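Local coordinates for protein putative peptidase (Bacteroides fragilis, PDB 5DYN) that acts as a cysteine protease of the clostripain family and activates the toxin of the same bacterium, most likely by cleaving it, at residues Thr56-Pro61 with Ser84-Tyr89; Thr191-Ser196 with Met201-Gln206; Val186-Thr191 with Gln206-Leu211; Val69-Ser74 with Leu80-Cys85. All blocks are in the same frame, centred on the assembly; numbering follows the deposited sequence.

Contact 1 of 4, residues Thr56-Pro61 with Ser84-Tyr89. With NA (sodium ion), chain E.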
loop_
_atom_site.group_PDB
_atom_site.type_symbol
_atom_site.label_atom_id
_atom_site.label_comp_id
_atom_site.label_asym_id
_atom_site.label_seq_id
_atom_site.Cartn_x
_atom_site.Cartn_y
_atom_site.Cartn_z
ATOM N N THR B 56 -6.507 -1.421 5.750
ATOM C CA THR B 56 -6.359 -1.268 7.189
ATOM C C THR B 56 -4.917 -1.569 7.611
ATOM O O THR B 56 -3.986 -1.412 6.815
ATOM C CB THR B 56 -7.349 -2.178 7.953
ATOM O OG1 THR B 56 -7.185 -1.994 9.364
ATOM C CG2 THR B 56 -7.132 -3.648 7.593
ATOM N N GLU B 57 -4.726 -1.995 8.856
ATOM C CA GLU B 57 -3.380 -2.219 9.378
ATOM C C GLU B 57 -2.725 -3.494 8.847
ATOM O O GLU B 57 -3.374 -4.530 8.699
ATOM C CB GLU B 57 -3.410 -2.253 10.905
ATOM C CG GLU B 57 -3.950 -0.977 11.518
ATOM C CD GLU B 57 -4.018 -1.036 13.028
ATOM O OE1 GLU B 57 -2.997 -1.390 13.655
ATOM O OE2 GLU B 57 -5.093 -0.725 13.586
ATOM N N ILE B 58 -1.430 -3.393 8.562
ATOM C CA ILE B 58 -0.617 -4.521 8.117
ATOM C C ILE B 58 0.118 -5.147 9.306
ATOM O O ILE B 58 0.680 -4.430 10.132
ATOM C CB ILE B 58 0.402 -4.077 7.035
ATOM C CG1 ILE B 58 -0.270 -3.999 5.664
ATOM C CG2 ILE B 58 1.600 -5.020 6.974
ATOM C CD1 ILE B 58 -0.702 -5.346 5.125
ATOM N N PRO B 59 0.099 -6.487 9.406
ATOM C CA PRO B 59 0.816 -7.205 10.466
ATOM C C PRO B 59 2.298 -6.843 10.516
ATOM O O PRO B 59 2.920 -6.687 9.468
ATOM C CB PRO B 59 0.635 -8.678 10.079
ATOM C CG PRO B 59 -0.619 -8.705 9.277
ATOM C CD PRO B 59 -0.645 -7.404 8.522
ATOM N N GLY B 60 2.840 -6.705 11.723
ATOM C CA GLY B 60 4.256 -6.434 11.925
ATOM C C GLY B 60 5.223 -7.279 11.109
ATOM O O GLY B 60 6.083 -6.734 10.414
ATOM N N PRO B 61 5.096 -8.617 11.186
ATOM C CA PRO B 61 5.963 -9.497 10.391
ATOM C C PRO B 61 5.790 -9.332 8.879
ATOM O O PRO B 61 6.583 -9.878 8.116
ATOM C CB PRO B 61 5.538 -10.905 10.835
ATOM C CG PRO B 61 4.195 -10.729 11.463
ATOM C CD PRO B 61 4.247 -9.387 12.110
ATOM N N SER B 84 -2.306 -13.244 -3.056
ATOM C CA SER B 84 -2.793 -14.551 -2.620
ATOM C C SER B 84 -1.789 -15.240 -1.697
ATOM O O SER B 84 -2.182 -15.878 -0.723
ATOM C CB SER B 84 -3.104 -15.443 -3.824
ATOM O OG SER B 84 -1.963 -15.610 -4.647
ATOM N N CYS B 85 -0.500 -15.101 -2.000
ATOM C CA CYS B 85 0.551 -15.635 -1.130
ATOM C C CYS B 85 0.491 -14.999 0.250
ATOM O O CYS B 85 0.498 -15.695 1.265
ATOM C CB CYS B 85 1.936 -15.410 -1.739
ATOM S SG CYS B 85 2.370 -16.550 -3.062
ATOM N N TYR B 86 0.442 -13.672 0.267
ATOM C CA TYR B 86 0.339 -12.903 1.498
ATOM C C TYR B 86 -0.854 -13.389 2.316
ATOM O O TYR B 86 -0.729 -13.666 3.513
ATOM C CB TYR B 86 0.179 -11.414 1.190
ATOM C CG TYR B 86 0.575 -10.471 2.308
ATOM C CD1 TYR B 86 1.433 -9.398 2.072
ATOM C CD2 TYR B 86 0.110 -10.660 3.601
ATOM C CE1 TYR B 86 1.791 -8.535 3.084
ATOM C CE2 TYR B 86 0.470 -9.805 4.624
ATOM C CZ TYR B 86 1.309 -8.746 4.360
ATOM O OH TYR B 86 1.666 -7.898 5.379
ATOM N N TYR B 87 -2.007 -13.502 1.658
ATOM C CA TYR B 87 -3.239 -13.877 2.343
ATOM C C TYR B 87 -3.230 -15.322 2.836
ATOM O O TYR B 87 -3.566 -15.583 3.990
ATOM C CB TYR B 87 -4.449 -13.663 1.435
ATOM C CG TYR B 87 -5.728 -14.169 2.065
ATOM C CD1 TYR B 87 -6.358 -13.446 3.066
ATOM C CD2 TYR B 87 -6.291 -15.382 1.680
ATOM C CE1 TYR B 87 -7.517 -13.903 3.659
ATOM C CE2 TYR B 87 -7.452 -15.847 2.267
ATOM C CZ TYR B 87 -8.060 -15.101 3.257
ATOM O OH TYR B 87 -9.218 -15.548 3.853
ATOM N N ASP B 88 -2.865 -16.252 1.955
ATOM C CA ASP B 88 -2.909 -17.680 2.274
ATOM C C ASP B 88 -2.071 -18.020 3.499
ATOM O O ASP B 88 -2.441 -18.887 4.292
ATOM C CB ASP B 88 -2.439 -18.517 1.080
ATOM C CG ASP B 88 -3.470 -18.578 -0.032
ATOM O OD1 ASP B 88 -4.671 -18.389 0.258
ATOM O OD2 ASP B 88 -3.082 -18.819 -1.196
ATOM N N TYR B 89 -0.948 -17.327 3.652
ATOM C CA TYR B 89 -0.048 -17.555 4.776
ATOM C C TYR B 89 -0.722 -17.255 6.106
ATOM O O TYR B 89 -0.670 -18.060 7.039
ATOM C CB TYR B 89 1.209 -16.699 4.633
ATOM C CG TYR B 89 2.265 -16.979 5.677
ATOM C CD1 TYR B 89 3.234 -17.950 5.462
ATOM C CD2 TYR B 89 2.299 -16.271 6.873
ATOM C CE1 TYR B 89 4.208 -18.211 6.409
ATOM C CE2 TYR B 89 3.267 -16.528 7.829
ATOM C CZ TYR B 89 4.219 -17.499 7.590
ATOM O OH TYR B 89 5.189 -17.760 8.530
HETATM NA NA NA E . 7.894 -11.523 7.099
HETATM O O HOH W 1 8.053 -12.516 9.447
#

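Contact 2 of 4, residues Thr191-Ser196 with Met201-Gln206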
loop_
_atom_site.group_PDB
_atom_site.type_symbol
_atom_site.label_atom_id
_atom_site.label_comp_id
_atom_site.label_asym_id
_atom_site.label_seq_id
_atom_site.Cartn_x
_atom_site.Cartn_y
_atom_site.Cartn_z
ATOM N N THR B 191 -9.460 -12.495 6.331
ATOM C CA THR B 191 -9.930 -13.342 7.409
ATOM C C THR B 191 -11.165 -12.683 8.018
ATOM O O THR B 191 -11.356 -11.476 7.860
ATOM C CB THR B 191 -8.835 -13.555 8.472
ATOM O OG1 THR B 191 -8.333 -12.287 8.910
ATOM C CG2 THR B 191 -7.692 -14.373 7.893
ATOM N N PRO B 192 -12.025 -13.471 8.692
ATOM C CA PRO B 192 -13.214 -12.898 9.334
ATOM C C PRO B 192 -12.890 -11.671 10.185
ATOM O O PRO B 192 -13.668 -10.719 10.225
ATOM C CB PRO B 192 -13.727 -14.048 10.203
ATOM C CG PRO B 192 -13.306 -15.272 9.465
ATOM C CD PRO B 192 -11.983 -14.941 8.824
ATOM N N ARG B 193 -11.740 -11.696 10.850
ATOM C CA ARG B 193 -11.287 -10.548 11.621
ATOM C C ARG B 193 -9.808 -10.261 11.357
ATOM O O ARG B 193 -9.071 -11.123 10.879
ATOM C CB ARG B 193 -11.535 -10.774 13.116
ATOM C CG ARG B 193 -13.009 -10.958 13.470
ATOM C CD ARG B 193 -13.316 -10.554 14.906
ATOM N NE ARG B 193 -12.567 -11.347 15.873
ATOM C CZ ARG B 193 -12.458 -11.037 17.161
ATOM N NH1 ARG B 193 -13.049 -9.948 17.636
ATOM N NH2 ARG B 193 -11.756 -11.814 17.973
ATOM N N ASN B 194 -9.397 -9.029 11.646
ATOM C CA ASN B 194 -7.996 -8.624 11.578
ATOM C C ASN B 194 -7.530 -8.140 12.943
ATOM O O ASN B 194 -8.344 -7.928 13.845
ATOM C CB ASN B 194 -7.784 -7.514 10.540
ATOM C CG ASN B 194 -7.850 -8.015 9.107
ATOM O OD1 ASN B 194 -8.309 -9.123 8.838
ATOM N ND2 ASN B 194 -7.391 -7.188 8.178
ATOM N N TYR B 195 -6.226 -7.950 13.096
ATOM C CA TYR B 195 -5.700 -7.423 14.345
ATOM C C TYR B 195 -5.339 -5.946 14.235
ATOM O O TYR B 195 -4.662 -5.524 13.298
ATOM C CB TYR B 195 -4.475 -8.214 14.799
ATOM C CG TYR B 195 -3.776 -7.593 15.987
ATOM C CD1 TYR B 195 -4.273 -7.760 17.274
ATOM C CD2 TYR B 195 -2.624 -6.830 15.823
ATOM C CE1 TYR B 195 -3.640 -7.192 18.363
ATOM C CE2 TYR B 195 -1.985 -6.260 16.908
ATOM C CZ TYR B 195 -2.497 -6.444 18.176
ATOM O OH TYR B 195 -1.867 -5.879 19.260
ATOM N N SER B 196 -5.796 -5.169 15.210
ATOM C CA SER B 196 -5.407 -3.772 15.328
ATOM C C SER B 196 -4.494 -3.596 16.539
ATOM O O SER B 196 -4.822 -4.037 17.640
ATOM C CB SER B 196 -6.641 -2.876 15.453
ATOM O OG SER B 196 -6.271 -1.534 15.708
ATOM N N MET B 201 -8.345 -7.358 18.058
ATOM C CA MET B 201 -9.065 -8.046 16.998
ATOM C C MET B 201 -10.348 -7.292 16.692
ATOM O O MET B 201 -11.101 -6.940 17.598
ATOM C CB MET B 201 -9.374 -9.492 17.389
ATOM C CG MET B 201 -8.146 -10.362 17.582
ATOM S SD MET B 201 -7.111 -10.446 16.107
ATOM C CE MET B 201 -8.265 -11.094 14.901
ATOM N N PHE B 202 -10.583 -7.025 15.412
ATOM C CA PHE B 202 -11.801 -6.350 14.987
ATOM C C PHE B 202 -12.391 -7.048 13.770
ATOM O O PHE B 202 -11.663 -7.634 12.967
ATOM C CB PHE B 202 -11.526 -4.875 14.681
ATOM C CG PHE B 202 -10.664 -4.647 13.471
ATOM C CD1 PHE B 202 -9.284 -4.754 13.554
ATOM C CD2 PHE B 202 -11.232 -4.301 12.252
ATOM C CE1 PHE B 202 -8.487 -4.538 12.442
ATOM C CE2 PHE B 202 -10.441 -4.080 11.135
ATOM C CZ PHE B 202 -9.067 -4.199 11.231
ATOM N N THR B 203 -13.713 -6.986 13.639
ATOM C CA THR B 203 -14.406 -7.654 12.543
ATOM C C THR B 203 -14.235 -6.916 11.215
ATOM O O THR B 203 -14.397 -5.697 11.136
ATOM C CB THR B 203 -15.917 -7.800 12.845
ATOM O OG1 THR B 203 -16.096 -8.495 14.085
ATOM C CG2 THR B 203 -16.617 -8.567 11.733
ATOM N N MET B 204 -13.894 -7.669 10.174
ATOM C CA MET B 204 -13.881 -7.142 8.819
ATOM C C MET B 204 -15.220 -7.434 8.155
ATOM O O MET B 204 -15.514 -8.587 7.837
ATOM C CB MET B 204 -12.740 -7.755 8.007
ATOM C CG MET B 204 -12.700 -7.297 6.558
ATOM S SD MET B 204 -12.242 -5.561 6.414
ATOM C CE MET B 204 -10.531 -5.616 6.939
ATOM N N ASN B 205 -16.028 -6.395 7.959
ATOM C CA ASN B 205 -17.348 -6.547 7.349
ATOM C C ASN B 205 -17.292 -7.297 6.024
ATOM O O ASN B 205 -16.411 -7.060 5.197
ATOM C CB ASN B 205 -18.003 -5.181 7.147
ATOM C CG ASN B 205 -18.370 -4.516 8.454
ATOM O OD1 ASN B 205 -18.152 -5.078 9.528
ATOM N ND2 ASN B 205 -18.920 -3.310 8.374
ATOM N N GLN B 206 -18.240 -8.208 5.839
ATOM C CA GLN B 206 -18.219 -9.118 4.702
ATOM C C GLN B 206 -18.541 -8.411 3.390
ATOM O O GLN B 206 -18.271 -8.947 2.316
ATOM C CB GLN B 206 -19.198 -10.273 4.934
ATOM C CG GLN B 206 -18.824 -11.185 6.104
ATOM C CD GLN B 206 -17.468 -11.858 5.928
ATOM O OE1 GLN B 206 -17.114 -12.292 4.831
ATOM N NE2 GLN B 206 -16.701 -11.940 7.013
HETATM O O HOH W 2 -14.648 -7.752 17.020
#

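Contact 3 of 4, residues Val186-Thr191 with Gln206-Leu211. With NA (sodium ion), chain I.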
loop_
_atom_site.group_PDB
_atom_site.type_symbol
_atom_site.label_atom_id
_atom_site.label_comp_id
_atom_site.label_asym_id
_atom_site.label_seq_id
_atom_site.Cartn_x
_atom_site.Cartn_y
_atom_site.Cartn_z
ATOM N N VAL B 186 -9.345 -6.061 -8.261
ATOM C CA VAL B 186 -9.235 -7.356 -8.912
ATOM C C VAL B 186 -8.974 -8.466 -7.894
ATOM O O VAL B 186 -9.101 -9.650 -8.206
ATOM C CB VAL B 186 -8.118 -7.353 -9.968
ATOM C CG1 VAL B 186 -8.456 -6.375 -11.082
ATOM C CG2 VAL B 186 -6.784 -6.999 -9.329
ATOM N N TYR B 187 -8.608 -8.075 -6.679
ATOM C CA TYR B 187 -8.396 -9.029 -5.598
ATOM C C TYR B 187 -8.766 -8.406 -4.261
ATOM O O TYR B 187 -8.404 -7.265 -3.979
ATOM C CB TYR B 187 -6.941 -9.509 -5.567
ATOM C CG TYR B 187 -6.657 -10.568 -4.518
ATOM C CD1 TYR B 187 -6.387 -10.218 -3.197
ATOM C CD2 TYR B 187 -6.648 -11.918 -4.849
ATOM C CE1 TYR B 187 -6.129 -11.181 -2.237
ATOM C CE2 TYR B 187 -6.387 -12.891 -3.895
ATOM C CZ TYR B 187 -6.127 -12.514 -2.591
ATOM O OH TYR B 187 -5.867 -13.471 -1.635
ATOM N N TRP B 188 -9.484 -9.165 -3.442
ATOM C CA TRP B 188 -9.803 -8.742 -2.085
ATOM C C TRP B 188 -10.172 -9.946 -1.236
ATOM O O TRP B 188 -11.237 -10.541 -1.403
ATOM C CB TRP B 188 -10.936 -7.716 -2.081
ATOM C CG TRP B 188 -11.455 -7.374 -0.711
ATOM C CD1 TRP B 188 -12.744 -7.480 -0.276
ATOM C CD2 TRP B 188 -10.698 -6.875 0.401
ATOM N NE1 TRP B 188 -12.838 -7.076 1.034
ATOM C CE2 TRP B 188 -11.597 -6.699 1.472
ATOM C CE3 TRP B 188 -9.348 -6.557 0.593
ATOM C CZ2 TRP B 188 -11.191 -6.221 2.717
ATOM C CZ3 TRP B 188 -8.948 -6.083 1.831
ATOM C CH2 TRP B 188 -9.868 -5.916 2.875
ATOM N N LYS B 189 -9.270 -10.310 -0.333
ATOM C CA LYS B 189 -9.498 -11.421 0.577
ATOM C C LYS B 189 -9.158 -11.001 1.997
ATOM O O LYS B 189 -8.201 -10.255 2.226
ATOM C CB LYS B 189 -8.671 -12.641 0.168
ATOM C CG LYS B 189 -9.112 -13.280 -1.134
ATOM C CD LYS B 189 -10.383 -14.083 -0.941
ATOM C CE LYS B 189 -10.137 -15.283 -0.042
ATOM N NZ LYS B 189 -11.336 -16.160 0.064
ATOM N N SER B 190 -9.953 -11.473 2.947
ATOM C CA SER B 190 -9.727 -11.156 4.346
ATOM C C SER B 190 -10.201 -12.274 5.254
ATOM O O SER B 190 -11.210 -12.923 4.986
ATOM C CB SER B 190 -10.436 -9.858 4.728
ATOM O OG SER B 190 -10.239 -9.566 6.103
ATOM N N THR B 191 -9.460 -12.495 6.331
ATOM C CA THR B 191 -9.930 -13.342 7.409
ATOM C C THR B 191 -11.165 -12.683 8.018
ATOM O O THR B 191 -11.356 -11.476 7.860
ATOM C CB THR B 191 -8.835 -13.555 8.472
ATOM O OG1 THR B 191 -8.333 -12.287 8.910
ATOM C CG2 THR B 191 -7.692 -14.373 7.893
ATOM N N GLN B 206 -18.240 -8.208 5.839
ATOM C CA GLN B 206 -18.219 -9.118 4.702
ATOM C C GLN B 206 -18.541 -8.411 3.390
ATOM O O GLN B 206 -18.271 -8.947 2.316
ATOM C CB GLN B 206 -19.198 -10.273 4.934
ATOM C CG GLN B 206 -18.824 -11.185 6.104
ATOM C CD GLN B 206 -17.468 -11.858 5.928
ATOM O OE1 GLN B 206 -17.114 -12.292 4.831
ATOM N NE2 GLN B 206 -16.701 -11.940 7.013
ATOM N N ASP B 207 -19.111 -7.211 3.474
ATOM C CA ASP B 207 -19.463 -6.462 2.272
ATOM C C ASP B 207 -18.431 -5.386 1.931
ATOM O O ASP B 207 -18.612 -4.623 0.983
ATOM C CB ASP B 207 -20.852 -5.829 2.417
ATOM C CG ASP B 207 -20.978 -4.956 3.652
ATOM O OD1 ASP B 207 -19.954 -4.693 4.317
ATOM O OD2 ASP B 207 -22.110 -4.519 3.951
ATOM N N ALA B 208 -17.356 -5.321 2.711
ATOM C CA ALA B 208 -16.248 -4.429 2.389
ATOM C C ALA B 208 -15.574 -4.911 1.104
ATOM O O ALA B 208 -15.563 -6.108 0.816
ATOM C CB ALA B 208 -15.253 -4.369 3.532
ATOM N N LYS B 209 -15.018 -3.984 0.332
ATOM C CA LYS B 209 -14.456 -4.337 -0.965
ATOM C C LYS B 209 -12.941 -4.154 -1.019
ATOM O O LYS B 209 -12.303 -4.541 -1.999
ATOM C CB LYS B 209 -15.127 -3.519 -2.070
ATOM C CG LYS B 209 -16.647 -3.659 -2.117
ATOM C CD LYS B 209 -17.090 -5.113 -2.140
ATOM C CE LYS B 209 -18.563 -5.238 -2.515
ATOM N NZ LYS B 209 -19.453 -4.485 -1.587
ATOM N N GLY B 210 -12.369 -3.561 0.025
ATOM C CA GLY B 210 -10.922 -3.517 0.172
ATOM C C GLY B 210 -10.197 -2.265 -0.290
ATOM O O GLY B 210 -8.968 -2.244 -0.338
ATOM N N LEU B 211 -10.948 -1.223 -0.630
ATOM C CA LEU B 211 -10.350 0.054 -1.008
ATOM C C LEU B 211 -10.925 1.155 -0.134
ATOM O O LEU B 211 -12.141 1.347 -0.088
ATOM C CB LEU B 211 -10.595 0.364 -2.485
ATOM C CG LEU B 211 -9.899 1.611 -3.041
ATOM C CD1 LEU B 211 -8.386 1.428 -3.054
ATOM C CD2 LEU B 211 -10.415 1.948 -4.432
HETATM NA NA NA I . -19.659 -2.457 5.800
#

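Contact 4 of 4, residues Val69-Ser74 with Leu80-Cys85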
loop_
_atom_site.group_PDB
_atom_site.type_symbol
_atom_site.label_atom_id
_atom_site.label_comp_id
_atom_site.label_asym_id
_atom_site.label_seq_id
_atom_site.Cartn_x
_atom_site.Cartn_y
_atom_site.Cartn_z
ATOM N N VAL B 69 8.392 -13.493 -2.525
ATOM C CA VAL B 69 9.483 -13.251 -3.467
ATOM C C VAL B 69 9.333 -14.104 -4.738
ATOM O O VAL B 69 9.440 -13.568 -5.838
ATOM C CB VAL B 69 10.874 -13.489 -2.817
ATOM C CG1 VAL B 69 11.920 -13.774 -3.875
ATOM C CG2 VAL B 69 11.279 -12.294 -1.970
ATOM N N PRO B 70 9.069 -15.423 -4.604
ATOM C CA PRO B 70 8.797 -16.162 -5.844
ATOM C C PRO B 70 7.570 -15.639 -6.595
ATOM O O PRO B 70 7.571 -15.611 -7.826
ATOM C CB PRO B 70 8.558 -17.593 -5.355
ATOM C CG PRO B 70 9.295 -17.683 -4.079
ATOM C CD PRO B 70 9.158 -16.334 -3.446
ATOM N N ALA B 71 6.542 -15.229 -5.858
ATOM C CA ALA B 71 5.342 -14.668 -6.470
ATOM C C ALA B 71 5.678 -13.429 -7.290
ATOM O O ALA B 71 5.088 -13.194 -8.344
ATOM C CB ALA B 71 4.307 -14.334 -5.407
ATOM N N MET B 72 6.636 -12.644 -6.807
ATOM C CA MET B 72 7.031 -11.416 -7.488
ATOM C C MET B 72 7.741 -11.688 -8.808
ATOM O O MET B 72 7.789 -10.821 -9.677
ATOM C CB MET B 72 7.929 -10.565 -6.587
ATOM C CG MET B 72 7.227 -10.033 -5.352
ATOM S SD MET B 72 8.192 -8.808 -4.451
ATOM C CE MET B 72 9.681 -9.728 -4.099
ATOM N N PHE B 73 8.287 -12.889 -8.964
ATOM C CA PHE B 73 9.024 -13.226 -10.176
ATOM C C PHE B 73 8.279 -14.246 -11.035
ATOM O O PHE B 73 8.894 -15.021 -11.767
ATOM C CB PHE B 73 10.420 -13.742 -9.820
ATOM C CG PHE B 73 11.337 -12.677 -9.288
ATOM C CD1 PHE B 73 12.049 -11.862 -10.153
ATOM C CD2 PHE B 73 11.483 -12.486 -7.925
ATOM C CE1 PHE B 73 12.890 -10.878 -9.667
ATOM C CE2 PHE B 73 12.324 -11.502 -7.432
ATOM C CZ PHE B 73 13.026 -10.698 -8.304
ATOM N N SER B 74 6.954 -14.236 -10.946
ATOM C CA SER B 74 6.122 -15.079 -11.795
ATOM C C SER B 74 6.148 -14.570 -13.229
ATOM O O SER B 74 6.476 -13.408 -13.471
ATOM C CB SER B 74 4.685 -15.117 -11.279
ATOM O OG SER B 74 4.619 -15.708 -9.993
ATOM N N LEU B 80 -1.434 -10.591 -8.455
ATOM C CA LEU B 80 -2.421 -11.481 -7.849
ATOM C C LEU B 80 -1.741 -12.542 -6.993
ATOM O O LEU B 80 -2.211 -12.874 -5.904
ATOM C CB LEU B 80 -3.281 -12.146 -8.923
ATOM C CG LEU B 80 -4.321 -11.269 -9.619
ATOM C CD1 LEU B 80 -5.010 -12.048 -10.726
ATOM C CD2 LEU B 80 -5.337 -10.747 -8.615
ATOM N N LYS B 81 -0.631 -13.073 -7.494
ATOM C CA LYS B 81 0.089 -14.119 -6.787
ATOM C C LYS B 81 0.740 -13.574 -5.517
ATOM O O LYS B 81 0.790 -14.266 -4.503
ATOM C CB LYS B 81 1.127 -14.759 -7.706
ATOM C CG LYS B 81 0.508 -15.649 -8.776
ATOM C CD LYS B 81 1.490 -15.950 -9.889
ATOM C CE LYS B 81 0.912 -16.930 -10.895
ATOM N NZ LYS B 81 0.672 -18.269 -10.284
ATOM N N ILE B 82 1.221 -12.334 -5.572
ATOM C CA ILE B 82 1.741 -11.659 -4.382
ATOM C C ILE B 82 0.667 -11.565 -3.301
ATOM O O ILE B 82 0.898 -11.918 -2.142
ATOM C CB ILE B 82 2.253 -10.239 -4.701
ATOM C CG1 ILE B 82 3.514 -10.296 -5.564
ATOM C CG2 ILE B 82 2.545 -9.473 -3.416
ATOM C CD1 ILE B 82 3.902 -8.959 -6.161
ATOM N N ALA B 83 -0.513 -11.096 -3.694
ATOM C CA ALA B 83 -1.625 -10.930 -2.766
ATOM C C ALA B 83 -2.094 -12.260 -2.187
ATOM O O ALA B 83 -2.265 -12.387 -0.973
ATOM C CB ALA B 83 -2.778 -10.226 -3.451
ATOM N N SER B 84 -2.306 -13.244 -3.056
ATOM C CA SER B 84 -2.793 -14.551 -2.620
ATOM C C SER B 84 -1.789 -15.240 -1.697
ATOM O O SER B 84 -2.182 -15.878 -0.723
ATOM C CB SER B 84 -3.104 -15.443 -3.824
ATOM O OG SER B 84 -1.963 -15.610 -4.647
ATOM N N CYS B 85 -0.500 -15.101 -2.000
ATOM C CA CYS B 85 0.551 -15.635 -1.130
ATOM C C CYS B 85 0.491 -14.999 0.250
ATOM O O CYS B 85 0.498 -15.695 1.265
ATOM C CB CYS B 85 1.936 -15.410 -1.739
ATOM S SG CYS B 85 2.370 -16.550 -3.062
#

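Contact 1 of 4, residues Thr56-Pro61 with Ser84-Tyr89
A chi1 of -158°, which sets CG away from the backbone N, sends the Y86 phenol from helix 78-92 toward loop 56-61. I58 answers with CG1 beside its own backbone N (chi1 -81°), a setting that brings both the CG2 branch and the end of the CG1 branch to the phenol oxygen. The result shows how a single tyrosine can join a helix to a loop with its last atoms alone. I58 CG2 lies 3.3 Å from Y86 OH and I58 CD1 3.5 Å from the same oxygen, so two methyls of one side chain crowd the same side of it. CD1 also leans obliquely on the ring, 4.0 Å from Y86 CZ. From the direction opposed to the tyrosine comes P59, whose CD stands 3.9 Å from Y86 OH. The hydroxyl is nevertheless not left in purely apolar company, because it hydrogen-bonds D31 OD1, at the end of the strand 25-31. Further along the loop, P61 O binds a sodium ion at 2.3 Å, together with A63, a water, and D35 and E38 of a neighbouring subunit, so the ion bridges the two chains. The arrangement belongs to the caspase-like alpha/beta fold of clan CD peptidases: helix 78-92 packs against the central sheet, and its tyrosine reaches the loop beyond strand 50-53, close to the end of strand 25-31, which, as in other clan CD peptidases, probably leads to the catalytic cysteine.

Contact 2 of 4, residues Thr191-Ser196 with Met201-Gln206
Two backbone bonds clamp N194 to F202: N194 N donates to F202 O at 3.0 Å, and F202 N returns the favour to N194 O at 2.9 Å. A third bond, M204 N to P192 O at 3.1 Å, carries the pairing past the strand ends. N194 O also receives the CA-H of M201. Outward from this backbone, R193 lies across M201 at about a right angle, its guanidinium roofed on one face by M201 CB, 3.3 Å above the plane. The charged end is held by a salt bridge from NE to D96, and R193 NH1 donates to a water 2.8 Å away in the guanidinium plane. On the face shared by Y195 and M201, the bent methionine brings SD to the ring edge, 5.3 Å from the Y195 centroid, a Met-aromatic contact. The other face belongs to N194 and F202. Here chi1 of 68° sets F202 CG between the backbone N and the carbonyl carbon, which turns the ring back toward the partner strand, with F202 CE1 3.6 Å from N194 CB and F202 CD1 3.8 Å from S196 CB. Paired antiparallel strands joined by a short turn, with a different side-chain cluster on each face, make this a beta hairpin, and its second strand forms, within this chain, an outer edge of the five-stranded mixed sheet.

Contact 3 of 4, residues Val186-Thr191 with Gln206-Leu211
W188 sits in the extended strand 187-190, just past a classic beta bulge at which V186 and Y187 both face V113, whereas G210 lies in an irregular loop and takes a positive phi of 97°. The two CA atoms, W188 CA and G210 CA, are 5.8 Å apart. No beta pairing links the segments; a tryptophan side chain spans the interval. Its CG is anti to the backbone N (chi1 172°), which lays the indole against the loop backbone. G210 CA is centred over the six-membered ring, 3.3 Å from the W188 centroid, a close CH-pi contact made possible because glycine brings no side chain between the CA and the ring. K209 O covers the same face nearer the five-membered ring, 3.2 Å from W188 CG. Within the caspase-like clan CD fold, this indole ties the fourth strand of the central mixed sheet to the connection running from the hairpin toward strand 212-213. The opposite face of the indole meets S190 CB. At the pyrrole side, W188 NE1 reaches A208 O at 2.9 Å, but the N-H...O angle of 122° makes the hydrogen bond weak. The loop is braced from within as well: K209 NZ donates to D207 O at 2.7 Å and also forms a salt bridge with D161, while G210 N is hydrogen-bonded to Y148 OH. D207 OD1 binds a sodium ion at 2.7 Å, in a site that also includes G144 and N205.

Contact 4 of 4, residues Val69-Ser74 with Leu80-Cys85
A71, near the C-terminal end of helix 65-72, meets I82 of helix 78-92 with only 5.1 Å between A71 CA and I82 CA. Such close approach is the usual privilege of a small residue, and the A71 methyl indeed rests on the other helix's backbone: A71 CB lies 3.6 Å from K81 O, and 3.8 Å from C85 SG one turn on. I82, with CG1 beside its backbone N (chi1 -69°), extends past the alanine and crosses M72, where I82 CD1 touches M72 CG at 3.6 Å; F27 and F29 of strand 25-31 back this isoleucine from the sheet. At the helix end, S74 OG donates to A71 O at 3.0 Å, approaching from above the carbonyl plane. That bond fixes the hydroxyl beside the aliphatic run of K81, with S74 OG 3.1 Å from K81 CD, a short approach. The lysine stays extended to CE and bends only at its last torsion, leading the amine away. S74 O meanwhile takes a hydrogen bond from R16 of a neighbouring subunit. The contact is thus almost wholly apolar, methyl, methylene and sulfur against one another and, at K81 O, against backbone; the S74 hydroxyl, the polar exception, turns to its own A71 O. Closeness of fit rather than charge joins the segments.

The four contacts trace a path from the subunit interface across the central sheet to its outer edge. Contacts 4 and 1 share S84 and C85 on helix 78-92, and their centres lie 12 Å apart. Y187 of contact 3 links that helix to the sheet, with Y187 OH 3.4 Å from S84 CA. Contacts 2 and 3 share T191 and Q206, and M204 packs on both W188 and S190. Loop 56-61 is tied to the hairpin by E57 OE2, 2.6 Å from S196 OG in a probable hydrogen bond. Contact 1 reaches, through the Y86-D31 bond, the end of strand 25-31, where the catalytic cysteine of this clan probably follows, while contacts 2 and 4 remain 23 Å apart between centres.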